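Long-range contact in alpha-acetolactate decarboxylase (Bacillus subtilis subsp. subtilis str. 168, PDB 5XNE), which catalyses the decarboxylation of acetolactate to (R)-acetoin, a step on the way to butanediol that may help stationary-phase cells control their internal pH: residues 157-162 against 170-175. Sequence-based numbering, arbitrary orientation.
Sequences GFLTPA and SGYHLH. With ZN (zinc ion), chain D.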
# COMPACT_ATOMS: atom_id res chain seq x y z
N GLY B 157 4.44 -16.13 8.87
CA GLY B 157 4.50 -14.72 8.54
C GLY B 157 4.18 -14.47 7.10
O GLY B 157 3.41 -15.20 6.48
N PHE B 158 4.77 -13.40 6.56
CA PHE B 158 4.40 -12.92 5.24
C PHE B 158 5.61 -12.56 4.41
O PHE B 158 6.64 -12.13 4.93
CB PHE B 158 3.49 -11.69 5.35
CG PHE B 158 2.18 -11.97 6.03
CD1 PHE B 158 1.11 -12.49 5.31
CD2 PHE B 158 2.01 -11.71 7.38
CE1 PHE B 158 -0.10 -12.75 5.92
CE2 PHE B 158 0.79 -11.97 8.00
CZ PHE B 158 -0.27 -12.48 7.27
N LEU B 159 5.46 -12.74 3.10
CA LEU B 159 6.38 -12.14 2.13
C LEU B 159 5.69 -10.94 1.50
O LEU B 159 4.57 -11.04 1.00
CB LEU B 159 6.82 -13.12 1.05
CG LEU B 159 7.94 -12.53 0.17
CD1 LEU B 159 9.38 -12.75 0.71
CD2 LEU B 159 7.81 -12.96 -1.26
N THR B 160 6.37 -9.80 1.52
CA THR B 160 5.81 -8.55 1.05
C THR B 160 6.65 -7.97 -0.08
O THR B 160 7.87 -7.90 0.04
CB THR B 160 5.71 -7.55 2.21
OG1 THR B 160 4.80 -8.07 3.19
CG2 THR B 160 5.23 -6.19 1.73
N PRO B 161 6.00 -7.58 -1.20
CA PRO B 161 6.73 -6.95 -2.31
C PRO B 161 7.38 -5.65 -1.92
O PRO B 161 6.89 -4.94 -1.02
CB PRO B 161 5.62 -6.69 -3.36
CG PRO B 161 4.52 -7.59 -3.00
CD PRO B 161 4.57 -7.74 -1.49
N ALA B 162 8.46 -5.29 -2.61
CA ALA B 162 9.21 -4.08 -2.28
C ALA B 162 8.35 -2.81 -2.34
O ALA B 162 8.57 -1.89 -1.54
CB ALA B 162 10.42 -3.93 -3.17
N SER B 170 9.04 -5.14 3.72
CA SER B 170 9.42 -5.78 2.46
C SER B 170 10.22 -7.07 2.70
O SER B 170 11.06 -7.12 3.61
CB SER B 170 10.26 -4.81 1.61
OG SER B 170 10.69 -5.43 0.42
N GLY B 171 9.97 -8.08 1.88
CA GLY B 171 10.64 -9.35 2.02
C GLY B 171 9.95 -10.24 3.05
O GLY B 171 8.73 -10.16 3.23
N TYR B 172 10.73 -11.09 3.71
CA TYR B 172 10.17 -11.99 4.72
C TYR B 172 10.01 -11.30 6.05
O TYR B 172 10.93 -10.63 6.54
CB TYR B 172 11.06 -13.23 4.91
CG TYR B 172 11.13 -14.15 3.72
CD1 TYR B 172 10.19 -15.17 3.55
CD2 TYR B 172 12.14 -14.03 2.78
CE1 TYR B 172 10.26 -16.03 2.46
CE2 TYR B 172 12.22 -14.87 1.68
CZ TYR B 172 11.27 -15.87 1.54
OH TYR B 172 11.36 -16.71 0.45
N HIS B 173 8.84 -11.48 6.65
CA HIS B 173 8.61 -11.03 8.01
C HIS B 173 7.96 -12.21 8.74
O HIS B 173 6.83 -12.57 8.44
CB HIS B 173 7.72 -9.78 8.02
CG HIS B 173 7.45 -9.24 9.39
ND1 HIS B 173 6.60 -8.18 9.60
CD2 HIS B 173 7.92 -9.60 10.61
CE1 HIS B 173 6.56 -7.90 10.90
NE2 HIS B 173 7.34 -8.76 11.53
N LEU B 174 8.70 -12.80 9.66
CA LEU B 174 8.32 -14.09 10.24
C LEU B 174 8.36 -14.05 11.76
O LEU B 174 9.28 -13.47 12.35
CB LEU B 174 9.25 -15.21 9.74
CG LEU B 174 9.43 -15.31 8.22
CD1 LEU B 174 10.58 -16.26 7.91
CD2 LEU B 174 8.15 -15.76 7.55
N HIS B 175 7.37 -14.68 12.38
CA HIS B 175 7.36 -14.90 13.82
C HIS B 175 7.41 -16.40 14.10
O HIS B 175 7.20 -17.20 13.20
CB HIS B 175 6.13 -14.26 14.47
CG HIS B 175 6.17 -12.76 14.53
ND1 HIS B 175 5.25 -12.02 15.23
CD2 HIS B 175 7.02 -11.87 13.97
CE1 HIS B 175 5.53 -10.73 15.11
NE2 HIS B 175 6.60 -10.61 14.34
ZN ZN D . 7.58 -8.69 13.77
O HOH W 1 10.59 -7.64 -1.35
O HOH W 2 8.08 -6.43 13.65
O HOH W 3 5.67 -7.54 13.98
O HOH W 4 7.74 -7.83 15.89
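F158 and H173 form an antiparallel hydrogen-bonded pair: F158 N reaches H173 O at 2.9 Å, and H173 N returns to F158 O, approaching nearly in line with the carbonyl. T160 and G171 repeat the exchange, with G171 N on a lone pair of T160 O at 2.8 Å. A water held by S170 OG also donates to T160 O, so two donors grip this carbonyl at the turn end of the hairpin, where one strand finishes and the next begins. Between these pairs come CA-H...O contacts, among them L159 CA to G171 O at 3.3 Å. At G157 the strands close to 4.2 Å between the CA atoms of G157 and L174, and a CB on G157 would run into H173 O.

The strands are the arms of a beta hairpin, 151-160 and 171-178, whose second arm carries two of the three zinc-binding histidines. H173 NE2 and H175 NE2 each bind the zinc ion at 2.2 Å, with H186 and three waters completing the site.

On the face of the sheet opposite F158, T160 and H173, L159 makes a CH-pi contact with Y172. With its CG anti to the backbone N (chi1 -171°), L159 sets CD1 3.5 Å above the ring centre, only 4° off the normal. Y172 OH hydrogen-bonds to E96 O, tying the hairpin to helix 92-100. An alanine in place of Y172 would remove both ring and hydroxyl, and would probably leave a gap over L159 CD1 and weaken the hairpin's tie to the helix at E96 O.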